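Water stress and hypersensitive response domain-containing protein (Archaeoglobus fulgidus DSM 4304, PDB 3BUT) is of unknown function but may bind lipids, being a beta-sandwich protein of the LEA_2 family of late embryogenesis abundant proteins. Local coordinates at residues A[16-21]-A[73-78]; A[22-27]-A[69-74]; A[37-42]-A[53-58]; A[100-105]-A[114-119]. The protein carries 4 engineered substitutions. One frame throughout, in Å; residues are numbered along the deposited sequence. Where two conformers were deposited one is given.

Contact 1. Residues A[16-21]-A[73-78]; sequences SQTEIV and LRLNNS
T18 and L75 face each other across two antiparallel strands and exchange a pair of backbone bonds: L75 N reaches T18 O at 2.8 Å, while the return bond from T18 N to L75 O is longer at 3.2 Å. I20 and L73 repeat the exchange, and the N-H of I20 points almost straight at L73 O (174°). On the face that carries T18, I20, L73 and L75, the apolar branches meet obliquely: I20 CD1 lies 3.8 Å from L75 CD1, a methyl that also approaches T18 O. The other face is polar. Here the amide of Q17 crosses the chain of R74, with Q17 OE1 3.4 Å from R74 CD, near the guanidinium plane and at its edge; the two flat groups are turned 50° apart. Strands 17-27 and 66-76 are neighbours in the three-stranded sheet of this sandwich, and the segments run at 158° to one another. Beyond the last strand pair, N77 turns back toward S16 and T18. E19 reaches S72 OG and the N-H of V12 because chi1 of -176° turns its extended chain away from its own nitrogen, and the two partners hold its carboxylate between them. W10 covers T18 and I20 from strand 3-10, and W84 of the second subunit packs on T18.

Contact 2. Residues A[22-27]-A[69-74]; sequences ALAKVR and LKFSLR
F71 meets A24 through a ring that chi1 of -57° sets beside its own backbone N and chi2 of -83° turns edge-on: the methyl A24 CB lies in the ring plane, 3.8 Å from F71 CE2. L69 projects on the same face, and V26 meets it at about a right angle, V26 CG2 lying 3.7 Å from L69 CG and close to both leucine methyls. The backbones pair A22 with F71 and A24 with L69, each couple sharing two hydrogen bonds; the shortest runs from L69 N to A24 O at 2.7 Å. Between them, the non-hydrogen-bonded pair L23 and K70 projects on the other face, where L23 CD2 rests 3.8 Å from K70 CB. Y39 of strand 34-45 meets the F71 ring edge-to-face, and V36 touches L69. A22, A24, V26, L69 and F71 thus make an apolar face turned toward the other sheet, whereas L23 and K70 present a mixed surface; the polar pairing between these segments is the four backbone bonds, with apolar packing beside them.

Contact 3. Residues A[37-42]-A[53-58]; sequences SGYHYT and GYENSP
This is the pairing of two antiparallel strands of one beta hairpin, 34-45 with 48-61, the latter outermost in the four-stranded sheet within the chain. Y41 and G53 exchange two bonds, Y41 N reaching G53 O at 2.8 Å; at Y39 and E55 the bond from E55 N to Y39 O is sound, its partner weak. Both tyrosines hold CG between the backbone N and carbonyl carbon (chi1 55° in Y39), which swings the rings over the facing strand. E55 CB sits over the Y39 ring at 3.9 Å from its centroid, and G53 CA likewise covers a face of the Y41 ring, both CH-pi contacts. Y39 OH accepts the N-H of S72 from the other sheet. On the face that carries H40, Y54 lays its ring across the strand with Y39 O 3.3 Å above the plane of the Y54 ring, toward the rim. Y54 OH bonds T103 OG1 and a water, and that water gives a weak bond to S37 O. H40 places a ring face over G53 O, and H40 NE2 is hydrogen-bonded to D52 OD1. The arrangement is an antiparallel hairpin in which a tyrosine ring covers its cross-strand glycine, at the margin of one sheet of the sandwich.

Contact 4. Residues A[100-105]-A[114-119]; sequences IKPTIE and PVFLRE
F116 CB lies 3.8 Å from I100 O; chi1 of -61° then carries the ring along toward P102. CD2 of F116, one step along the ring, stays close to that same oxygen while also nearing P102 CD. F116 CE2 completes the contact at 3.9 Å from P102 CG, which lies in the plane of the ring, so the proline touches an edge and the two side chains stand about perpendicular. The backbones of I100 and F116 fix this position with two bonds, F116 N-H aiming at I100 O (3.0 Å from N to O, 173°) and that of I100 at F116 O. P114 packs on the same side: P114 CD is 3.8 Å from I104 CD1, and P114 O approaches P102 CD at 3.3 Å. K101 projects the other way, K101 CD lying 3.8 Å from V115 CG2. P102 has no N-H to give, and the strand pairing between these segments is limited to that single bonded couple, with I104 joined further along to E112. I100 also packs against F71 and L73 of the facing sheet. The whole is a beta hairpin of strands 93-105 and 111-123, the latter outermost within the chain, in a beta sandwich consistent with the E-set clan.

How the contacts relate
Two sheets share the four contacts. Contacts 1 and 2 follow one another along the same strand pair, 17-27 and 66-76 of the three-stranded sheet, their centres about 16 Å apart, and have L73 and R74 in common. Contacts 3 and 4 belong to the four-stranded sheet, about 10 Å apart centre to centre, and are joined through neighbouring strands 34-45 and 93-105 by backbone bonds such as H40 O to K101 N. Along the chain, the hairpin of contact 3 falls between the two halves of contacts 1 and 2, while contact 4 follows them all. Y39, Y41 and I100 reach across to F71, S72 and L73, closing the two sheets into one sandwich.

Contact 1. Residues A[16-21]-A[73-78]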
loop_
_atom_site.group_PDB
_atom_site.type_symbol
_atom_site.label_atom_id
_atom_site.label_comp_id
_atom_site.label_asym_id
_atom_site.label_seq_id
_atom_site.Cartn_x
_atom_site.Cartn_y
_atom_site.Cartn_z
ATOM N N SER A 16 -8.780 9.708 1.446
ATOM C CA SER A 16 -7.850 10.773 1.841
ATOM C C SER A 16 -7.090 10.489 3.145
ATOM O O SER A 16 -5.956 10.943 3.316
ATOM C CB SER A 16 -8.581 12.113 1.956
ATOM O OG SER A 16 -9.374 12.160 3.128
ATOM N N GLN A 17 -7.713 9.756 4.063
ATOM C CA GLN A 17 -7.090 9.491 5.353
ATOM C C GLN A 17 -7.404 8.091 5.873
ATOM O O GLN A 17 -8.507 7.576 5.677
ATOM C CB GLN A 17 -7.503 10.556 6.373
ATOM C CG GLN A 17 -6.398 10.926 7.357
ATOM C CD GLN A 17 -6.745 12.119 8.237
ATOM O OE1 GLN A 17 -7.827 12.186 8.818
ATOM N NE2 GLN A 17 -5.813 13.059 8.349
ATOM N N THR A 18 -6.415 7.487 6.527
ATOM C CA THR A 18 -6.533 6.147 7.109
ATOM C C THR A 18 -6.406 6.256 8.625
ATOM O O THR A 18 -5.465 6.868 9.123
ATOM C CB THR A 18 -5.425 5.202 6.558
ATOM O OG1 THR A 18 -5.494 5.151 5.127
ATOM C CG2 THR A 18 -5.551 3.786 7.125
ATOM N N GLU A 19 -7.349 5.661 9.354
ATOM C CA GLU A 19 -7.325 5.681 10.817
ATOM C C GLU A 19 -7.035 4.306 11.400
ATOM O O GLU A 19 -7.580 3.302 10.957
ATOM C CB GLU A 19 -8.652 6.216 11.369
ATOM C CG GLU A 19 -8.710 6.364 12.895
ATOM C CD GLU A 19 -10.117 6.622 13.405
ATOM O OE1 GLU A 19 -11.061 6.638 12.590
ATOM O OE2 GLU A 19 -10.282 6.806 14.627
ATOM N N ILE A 20 -6.148 4.282 12.383
ATOM C CA ILE A 20 -5.925 3.107 13.199
ATOM C C ILE A 20 -6.391 3.488 14.597
ATOM O O ILE A 20 -6.101 4.586 15.066
ATOM C CB ILE A 20 -4.440 2.684 13.193
ATOM C CG1 ILE A 20 -3.990 2.367 11.761
ATOM C CG2 ILE A 20 -4.214 1.471 14.096
ATOM C CD1 ILE A 20 -2.476 2.285 11.570
ATOM N N VAL A 21 -7.140 2.597 15.243
ATOM C CA VAL A 21 -7.641 2.844 16.586
ATOM C C VAL A 21 -6.983 1.873 17.551
ATOM O O VAL A 21 -7.090 0.659 17.385
ATOM C CB VAL A 21 -9.186 2.697 16.673
ATOM C CG1 VAL A 21 -9.691 3.088 18.059
ATOM C CG2 VAL A 21 -9.874 3.537 15.618
ATOM N N LEU A 73 -5.163 7.153 15.567
ATOM C CA LEU A 73 -3.934 7.440 14.849
ATOM C C LEU A 73 -4.252 7.593 13.378
ATOM O O LEU A 73 -4.595 6.617 12.714
ATOM C CB LEU A 73 -2.917 6.315 15.056
ATOM C CG LEU A 73 -2.827 5.654 16.437
ATOM C CD1 LEU A 73 -1.962 4.410 16.371
ATOM C CD2 LEU A 73 -2.299 6.611 17.491
ATOM N N ARG A 74 -4.143 8.818 12.871
ATOM C CA ARG A 74 -4.506 9.113 11.489
ATOM C C ARG A 74 -3.292 9.285 10.585
ATOM O O ARG A 74 -2.332 9.962 10.939
ATOM C CB ARG A 74 -5.406 10.347 11.408
ATOM C CG ARG A 74 -6.780 10.160 12.047
ATOM C CD ARG A 74 -7.520 11.486 12.168
ATOM N NE ARG A 74 -8.562 11.437 13.192
ATOM C CZ ARG A 74 -8.363 11.671 14.487
ATOM N NH1 ARG A 74 -9.381 11.595 15.336
ATOM N NH2 ARG A 74 -7.151 11.972 14.945
ATOM N N LEU A 75 -3.359 8.668 9.410
ATOM C CA LEU A 75 -2.299 8.755 8.417
ATOM C C LEU A 75 -2.764 9.542 7.203
ATOM O O LEU A 75 -3.701 9.139 6.512
ATOM C CB LEU A 75 -1.844 7.362 7.969
ATOM C CG LEU A 75 -1.260 6.379 8.978
ATOM C CD1 LEU A 75 -2.333 5.470 9.518
ATOM C CD2 LEU A 75 -0.206 5.556 8.283
ATOM N N ASN A 76 -2.105 10.671 6.962
ATOM C CA ASN A 76 -2.251 11.420 5.721
ATOM C C ASN A 76 -1.590 10.615 4.600
ATOM O O ASN A 76 -0.407 10.264 4.694
ATOM C CB ASN A 76 -1.610 12.809 5.874
ATOM C CG ASN A 76 -1.585 13.607 4.573
ATOM O OD1 ASN A 76 -0.529 14.077 4.150
ATOM N ND2 ASN A 76 -2.747 13.768 3.942
ATOM N N ASN A 77 -2.353 10.326 3.550
ATOM C CA ASN A 77 -1.885 9.451 2.482
ATOM C C ASN A 77 -0.784 10.041 1.606
ATOM O O ASN A 77 -0.026 9.311 0.968
ATOM C CB ASN A 77 -3.057 8.991 1.613
ATOM C CG ASN A 77 -4.191 8.402 2.430
ATOM O OD1 ASN A 77 -3.969 7.582 3.321
ATOM N ND2 ASN A 77 -5.415 8.820 2.131
ATOM N N SER A 78 -0.703 11.368 1.581
ATOM C CA SER A 78 0.342 12.064 0.819
ATOM C C SER A 78 1.751 11.736 1.337
ATOM O O SER A 78 2.700 11.617 0.557
ATOM C CB SER A 78 0.105 13.575 0.834
ATOM O OG SER A 78 1.072 14.250 0.050
#

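Contact 2. Residues A[22-27]-A[69-74]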
loop_
_atom_site.group_PDB
_atom_site.type_symbol
_atom_site.label_atom_id
_atom_site.label_comp_id
_atom_site.label_asym_id
_atom_site.label_seq_id
_atom_site.Cartn_x
_atom_site.Cartn_y
_atom_site.Cartn_z
ATOM N N ALA A 22 -6.290 2.420 18.546
ATOM C CA ALA A 22 -5.728 1.630 19.629
ATOM C C ALA A 22 -6.640 1.764 20.840
ATOM O O ALA A 22 -7.066 2.867 21.172
ATOM C CB ALA A 22 -4.319 2.110 19.960
ATOM N N LEU A 23 -6.959 0.638 21.475
ATOM C CA LEU A 23 -7.767 0.637 22.691
ATOM C C LEU A 23 -6.965 0.092 23.861
ATOM O O LEU A 23 -6.692 -1.106 23.929
ATOM C CB LEU A 23 -9.050 -0.179 22.519
ATOM C CG LEU A 23 -10.092 0.247 21.482
ATOM C CD1 LEU A 23 -11.332 -0.610 21.633
ATOM C CD2 LEU A 23 -10.445 1.724 21.595
ATOM N N ALA A 24 -6.595 0.979 24.782
ATOM C CA ALA A 24 -5.785 0.612 25.941
ATOM C C ALA A 24 -6.609 0.562 27.221
ATOM O O ALA A 24 -7.192 1.564 27.629
ATOM C CB ALA A 24 -4.621 1.585 26.101
ATOM N N LYS A 25 -6.654 -0.612 27.843
ATOM C CA LYS A 25 -7.282 -0.776 29.144
ATOM C C LYS A 25 -6.286 -0.390 30.238
ATOM O O LYS A 25 -5.276 -1.062 30.429
ATOM C CB LYS A 25 -7.759 -2.221 29.326
ATOM C CG LYS A 25 -8.573 -2.503 30.604
ATOM C CD LYS A 25 -10.013 -1.993 30.518
ATOM C CE LYS A 25 -10.876 -2.564 31.640
ATOM N NZ LYS A 25 -12.241 -1.961 31.691
ATOM N N VAL A 26 -6.571 0.704 30.940
ATOM C CA VAL A 26 -5.710 1.161 32.025
ATOM C C VAL A 26 -6.404 1.049 33.374
ATOM O O VAL A 26 -7.589 1.319 33.493
ATOM C CB VAL A 26 -5.188 2.606 31.816
ATOM C CG1 VAL A 26 -4.292 2.683 30.590
ATOM C CG2 VAL A 26 -6.326 3.600 31.701
ATOM N N ARG A 27 -5.655 0.621 34.381
ATOM C CA ARG A 27 -6.134 0.600 35.747
ATOM C C ARG A 27 -5.381 1.659 36.552
ATOM O O ARG A 27 -4.154 1.703 36.535
ATOM C CB ARG A 27 -5.963 -0.800 36.349
ATOM C CG ARG A 27 -6.419 -0.917 37.797
ATOM C CD ARG A 27 -6.839 -2.333 38.135
ATOM N NE ARG A 27 -8.189 -2.625 37.658
ATOM C CZ ARG A 27 -9.289 -2.522 38.398
ATOM N NH1 ARG A 27 -9.220 -2.137 39.668
ATOM N NH2 ARG A 27 -10.468 -2.810 37.865
ATOM N N LEU A 69 -9.058 3.418 27.197
ATOM C CA LEU A 69 -8.686 4.644 26.499
ATOM C C LEU A 69 -8.578 4.391 25.000
ATOM O O LEU A 69 -8.078 3.350 24.588
ATOM C CB LEU A 69 -7.338 5.167 26.999
ATOM C CG LEU A 69 -7.035 5.368 28.485
ATOM C CD1 LEU A 69 -5.675 6.023 28.621
ATOM C CD2 LEU A 69 -8.098 6.185 29.190
ATOM N N LYS A 70 -9.025 5.369 24.211
ATOM C CA LYS A 70 -9.024 5.282 22.749
ATOM C C LYS A 70 -8.038 6.282 22.142
ATOM O O LYS A 70 -8.106 7.492 22.408
ATOM C CB LYS A 70 -10.445 5.515 22.203
ATOM C CG LYS A 70 -10.544 5.789 20.698
ATOM C CD LYS A 70 -11.926 6.321 20.326
ATOM C CE LYS A 70 -11.864 7.337 19.183
ATOM N NZ LYS A 70 -11.692 6.727 17.828
ATOM N N PHE A 71 -7.125 5.763 21.328
ATOM C CA PHE A 71 -6.144 6.563 20.612
ATOM C C PHE A 71 -6.397 6.441 19.106
ATOM O O PHE A 71 -6.313 5.356 18.529
ATOM C CB PHE A 71 -4.718 6.126 20.979
ATOM C CG PHE A 71 -4.422 6.185 22.459
ATOM C CD1 PHE A 71 -4.052 7.382 23.061
ATOM C CD2 PHE A 71 -4.513 5.045 23.247
ATOM C CE1 PHE A 71 -3.786 7.450 24.428
ATOM C CE2 PHE A 71 -4.252 5.099 24.608
ATOM C CZ PHE A 71 -3.881 6.304 25.201
ATOM N N SER A 72 -6.744 7.562 18.484
ATOM C CA SER A 72 -7.009 7.609 17.061
ATOM C C SER A 72 -5.752 8.059 16.337
ATOM O O SER A 72 -5.322 9.202 16.479
ATOM C CB SER A 72 -8.164 8.569 16.776
ATOM O OG SER A 72 -8.413 8.669 15.387
ATOM N N LEU A 73 -5.163 7.153 15.567
ATOM C CA LEU A 73 -3.934 7.440 14.849
ATOM C C LEU A 73 -4.252 7.593 13.378
ATOM O O LEU A 73 -4.595 6.617 12.714
ATOM C CB LEU A 73 -2.917 6.315 15.056
ATOM C CG LEU A 73 -2.827 5.654 16.437
ATOM C CD1 LEU A 73 -1.962 4.410 16.371
ATOM C CD2 LEU A 73 -2.299 6.611 17.491
ATOM N N ARG A 74 -4.143 8.818 12.871
ATOM C CA ARG A 74 -4.506 9.113 11.489
ATOM C C ARG A 74 -3.292 9.285 10.585
ATOM O O ARG A 74 -2.332 9.962 10.939
ATOM C CB ARG A 74 -5.406 10.347 11.408
ATOM C CG ARG A 74 -6.780 10.160 12.047
ATOM C CD ARG A 74 -7.520 11.486 12.168
ATOM N NE ARG A 74 -8.562 11.437 13.192
ATOM C CZ ARG A 74 -8.363 11.671 14.487
ATOM N NH1 ARG A 74 -9.381 11.595 15.336
ATOM N NH2 ARG A 74 -7.151 11.972 14.945
#

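Contact 3. Residues A[37-42]-A[53-58]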
loop_
_atom_site.group_PDB
_atom_site.type_symbol
_atom_site.label_atom_id
_atom_site.label_comp_id
_atom_site.label_asym_id
_atom_site.label_seq_id
_atom_site.Cartn_x
_atom_site.Cartn_y
_atom_site.Cartn_z
ATOM N N SER A 37 -5.080 14.196 29.282
ATOM C CA SER A 37 -5.623 15.373 28.586
ATOM C C SER A 37 -5.555 15.248 27.060
ATOM O O SER A 37 -6.308 15.895 26.334
ATOM C CB SER A 37 -4.909 16.638 29.045
ATOM O OG SER A 37 -3.517 16.515 28.825
ATOM N N GLY A 38 -4.644 14.408 26.588
ATOM C CA GLY A 38 -4.481 14.163 25.172
ATOM C C GLY A 38 -3.260 13.315 24.945
ATOM O O GLY A 38 -2.717 12.742 25.884
ATOM N N TYR A 39 -2.826 13.248 23.688
ATOM C CA TYR A 39 -1.699 12.415 23.289
ATOM C C TYR A 39 -1.107 12.900 21.983
ATOM O O TYR A 39 -1.818 13.397 21.112
ATOM C CB TYR A 39 -2.124 10.944 23.157
ATOM C CG TYR A 39 -3.298 10.711 22.210
ATOM C CD1 TYR A 39 -4.615 10.891 22.637
ATOM C CD2 TYR A 39 -3.087 10.296 20.894
ATOM C CE1 TYR A 39 -5.688 10.688 21.775
ATOM C CE2 TYR A 39 -4.155 10.086 20.025
ATOM C CZ TYR A 39 -5.449 10.275 20.474
ATOM O OH TYR A 39 -6.512 10.077 19.620
ATOM N N HIS A 40 0.204 12.751 21.862
ATOM C CA HIS A 40 0.893 12.926 20.596
ATOM C C HIS A 40 1.177 11.552 20.002
ATOM O O HIS A 40 1.500 10.606 20.728
ATOM C CB HIS A 40 2.192 13.706 20.786
ATOM C CG HIS A 40 2.849 14.101 19.500
ATOM N ND1 HIS A 40 2.685 15.348 18.933
ATOM C CD2 HIS A 40 3.659 13.412 18.662
ATOM C CE1 HIS A 40 3.368 15.409 17.804
ATOM N NE2 HIS A 40 3.964 14.246 17.614
ATOM N N TYR A 41 1.045 11.434 18.685
ATOM C CA TYR A 41 1.384 10.182 18.016
ATOM C C TYR A 41 2.253 10.386 16.802
ATOM O O TYR A 41 2.164 11.415 16.135
ATOM C CB TYR A 41 0.130 9.375 17.659
ATOM C CG TYR A 41 -0.785 10.040 16.667
ATOM C CD1 TYR A 41 -1.750 10.950 17.083
ATOM C CD2 TYR A 41 -0.696 9.751 15.307
ATOM C CE1 TYR A 41 -2.590 11.565 16.174
ATOM C CE2 TYR A 41 -1.533 10.361 14.392
ATOM C CZ TYR A 41 -2.477 11.263 14.831
ATOM O OH TYR A 41 -3.310 11.872 13.921
ATOM N N THR A 42 3.115 9.407 16.538
ATOM C CA THR A 42 3.917 9.360 15.314
ATOM C C THR A 42 3.910 7.956 14.735
ATOM O O THR A 42 3.920 6.971 15.475
ATOM C CB THR A 42 5.414 9.800 15.509
ATOM O OG1 THR A 42 6.082 8.917 16.418
ATOM C CG2 THR A 42 5.536 11.222 16.015
ATOM N N GLY A 53 0.836 13.660 14.830
ATOM C CA GLY A 53 -0.280 14.483 15.273
ATOM C C GLY A 53 -0.504 14.553 16.765
ATOM O O GLY A 53 0.006 13.727 17.519
ATOM N N TYR A 54 -1.271 15.561 17.177
ATOM C CA TYR A 54 -1.734 15.692 18.553
ATOM C C TYR A 54 -3.254 15.777 18.604
ATOM O O TYR A 54 -3.858 16.580 17.895
ATOM C CB TYR A 54 -1.141 16.938 19.231
ATOM C CG TYR A 54 -1.315 16.922 20.733
ATOM C CD1 TYR A 54 -0.356 16.328 21.554
ATOM C CD2 TYR A 54 -2.446 17.483 21.337
ATOM C CE1 TYR A 54 -0.512 16.294 22.934
ATOM C CE2 TYR A 54 -2.619 17.443 22.720
ATOM C CZ TYR A 54 -1.646 16.849 23.510
ATOM O OH TYR A 54 -1.789 16.824 24.878
ATOM N N GLU A 55 -3.876 14.959 19.455
ATOM C CA GLU A 55 -5.331 14.935 19.722
ATOM C C GLU A 55 -5.641 15.487 21.117
ATOM O O GLU A 55 -5.098 15.091 22.097
ATOM C CB GLU A 55 -5.951 13.532 19.581
ATOM C CG GLU A 55 -7.067 13.330 18.561
ATOM C CD GLU A 55 -8.476 13.157 19.165
ATOM O OE1 GLU A 55 -9.083 14.169 19.529
ATOM O OE2 GLU A 55 -9.028 12.037 19.256
ATOM N N ASN A 56 -6.541 16.444 21.182
ATOM C CA ASN A 56 -6.936 16.995 22.468
ATOM C C ASN A 56 -8.281 16.418 22.923
ATOM O O ASN A 56 -9.341 16.939 22.573
ATOM C CB ASN A 56 -6.969 18.528 22.385
ATOM C CG ASN A 56 -7.309 19.190 23.709
ATOM O OD1 ASN A 56 -8.007 20.204 23.736
ATOM N ND2 ASN A 56 -6.818 18.628 24.809
ATOM N N SER A 57 -8.229 15.328 23.689
ATOM C CA SER A 57 -9.441 14.687 24.209
ATOM C C SER A 57 -9.243 14.212 25.649
ATOM O O SER A 57 -8.754 13.101 25.879
ATOM C CB SER A 57 -9.882 13.531 23.300
ATOM O OG SER A 57 -9.039 12.400 23.450
ATOM N N PRO A 58 -9.611 15.057 26.628
ATOM C CA PRO A 58 -9.337 14.742 28.028
ATOM C C PRO A 58 -10.241 13.646 28.595
ATOM O O PRO A 58 -11.446 13.658 28.356
ATOM C CB PRO A 58 -9.546 16.084 28.746
ATOM C CG PRO A 58 -9.721 17.113 27.648
ATOM C CD PRO A 58 -10.281 16.361 26.495
HETATM O O HOH W 1 -4.171 17.828 25.632
HETATM O O HOH W 2 -9.453 10.080 20.724
#

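Contact 4. Residues A[100-105]-A[114-119]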
loop_
_atom_site.group_PDB
_atom_site.type_symbol
_atom_site.label_atom_id
_atom_site.label_comp_id
_atom_site.label_asym_id
_atom_site.label_seq_id
_atom_site.Cartn_x
_atom_site.Cartn_y
_atom_site.Cartn_z
ATOM N N ILE A 100 3.172 6.514 20.773
ATOM C CA ILE A 100 2.092 7.284 21.387
ATOM C C ILE A 100 2.612 7.900 22.683
ATOM O O ILE A 100 3.127 7.198 23.551
ATOM C CB ILE A 100 0.821 6.429 21.623
ATOM C CG1 ILE A 100 0.236 5.964 20.288
ATOM C CG2 ILE A 100 -0.242 7.214 22.391
ATOM C CD1 ILE A 100 -0.616 4.689 20.381
ATOM N N LYS A 101 2.490 9.220 22.786
ATOM C CA LYS A 101 3.004 9.987 23.916
ATOM C C LYS A 101 1.842 10.688 24.638
ATOM O O LYS A 101 1.513 11.826 24.310
ATOM C CB LYS A 101 4.026 11.004 23.393
ATOM C CG LYS A 101 4.833 11.757 24.443
ATOM C CD LYS A 101 5.953 12.564 23.776
ATOM C CE LYS A 101 6.468 13.687 24.664
ATOM N NZ LYS A 101 5.624 14.913 24.577
ATOM N N PRO A 102 1.188 9.998 25.599
ATOM C CA PRO A 102 0.077 10.632 26.304
ATOM C C PRO A 102 0.527 11.698 27.292
ATOM O O PRO A 102 1.604 11.594 27.884
ATOM C CB PRO A 102 -0.588 9.470 27.039
ATOM C CG PRO A 102 0.478 8.467 27.219
ATOM C CD PRO A 102 1.411 8.613 26.057
ATOM N N THR A 103 -0.300 12.728 27.426
ATOM C CA THR A 103 -0.100 13.791 28.389
ATOM C C THR A 103 -0.932 13.451 29.608
ATOM O O THR A 103 -2.154 13.569 29.586
ATOM C CB THR A 103 -0.557 15.148 27.833
ATOM O OG1 THR A 103 0.052 15.373 26.558
ATOM C CG2 THR A 103 -0.159 16.264 28.773
ATOM N N ILE A 104 -0.252 13.015 30.663
ATOM C CA ILE A 104 -0.886 12.578 31.895
ATOM C C ILE A 104 -0.764 13.690 32.910
ATOM O O ILE A 104 0.341 14.131 33.216
ATOM C CB ILE A 104 -0.206 11.301 32.445
ATOM C CG1 ILE A 104 -0.275 10.169 31.417
ATOM C CG2 ILE A 104 -0.834 10.882 33.771
ATOM C CD1 ILE A 104 0.618 8.994 31.738
ATOM N N GLU A 105 -1.899 14.150 33.427
ATOM C CA GLU A 105 -1.908 15.259 34.367
ATOM C C GLU A 105 -2.249 14.768 35.760
ATOM O O GLU A 105 -3.343 14.252 35.995
ATOM C CB GLU A 105 -2.910 16.343 33.942
ATOM C CG GLU A 105 -2.679 16.934 32.550
ATOM C CD GLU A 105 -3.688 18.018 32.171
ATOM O OE1 GLU A 105 -4.771 18.091 32.792
ATOM O OE2 GLU A 105 -3.397 18.796 31.237
ATOM N N PRO A 114 5.132 9.840 29.211
ATOM C CA PRO A 114 5.838 8.639 28.769
ATOM C C PRO A 114 5.630 8.363 27.275
ATOM O O PRO A 114 4.601 8.729 26.716
ATOM C CB PRO A 114 5.207 7.533 29.622
ATOM C CG PRO A 114 3.847 8.017 29.921
ATOM C CD PRO A 114 3.966 9.505 30.053
ATOM N N VAL A 115 6.618 7.745 26.640
ATOM C CA VAL A 115 6.530 7.397 25.226
ATOM C C VAL A 115 6.443 5.885 25.090
ATOM O O VAL A 115 7.348 5.158 25.512
ATOM C CB VAL A 115 7.742 7.924 24.425
ATOM C CG1 VAL A 115 7.560 7.663 22.945
ATOM C CG2 VAL A 115 7.949 9.413 24.673
ATOM N N PHE A 116 5.339 5.420 24.516
ATOM C CA PHE A 116 5.136 4.003 24.266
ATOM C C PHE A 116 5.458 3.697 22.814
ATOM O O PHE A 116 4.800 4.193 21.912
ATOM C CB PHE A 116 3.705 3.594 24.626
ATOM C CG PHE A 116 3.368 3.816 26.073
ATOM C CD1 PHE A 116 3.742 2.887 27.037
ATOM C CD2 PHE A 116 2.699 4.964 26.475
ATOM C CE1 PHE A 116 3.452 3.099 28.382
ATOM C CE2 PHE A 116 2.398 5.183 27.812
ATOM C CZ PHE A 116 2.775 4.247 28.767
ATOM N N LEU A 117 6.499 2.897 22.603
ATOM C CA LEU A 117 6.956 2.557 21.262
ATOM C C LEU A 117 6.555 1.139 20.895
ATOM O O LEU A 117 6.589 0.236 21.732
ATOM C CB LEU A 117 8.473 2.694 21.150
ATOM C CG LEU A 117 9.169 3.993 21.566
ATOM C CD1 LEU A 117 10.631 3.707 21.860
ATOM C CD2 LEU A 117 9.051 5.062 20.499
ATOM N N ARG A 118 6.166 0.958 19.637
ATOM C CA ARG A 118 5.868 -0.360 19.097
ATOM C C ARG A 118 6.505 -0.474 17.717
ATOM O O ARG A 118 6.206 0.315 16.818
ATOM C CB ARG A 118 4.355 -0.605 19.039
ATOM C CG ARG A 118 3.957 -2.080 19.057
ATOM C CD ARG A 118 3.600 -2.610 17.673
ATOM N NE ARG A 118 3.518 -4.072 17.655
ATOM C CZ ARG A 118 2.707 -4.780 16.872
ATOM N NH1 ARG A 118 1.872 -4.173 16.033
ATOM N NH2 ARG A 118 2.721 -6.105 16.938
ATOM N N GLU A 119 7.404 -1.444 17.574
ATOM C CA GLU A 119 8.089 -1.701 16.310
ATOM C C GLU A 119 7.558 -2.975 15.671
ATOM O O GLU A 119 7.270 -3.958 16.362
ATOM C CB GLU A 119 9.600 -1.821 16.516
ATOM C CG GLU A 119 10.265 -0.587 17.124
ATOM C CD GLU A 119 11.766 -0.760 17.358
ATOM O OE1 GLU A 119 12.403 -1.583 16.663
ATOM O OE2 GLU A 119 12.311 -0.062 18.240
#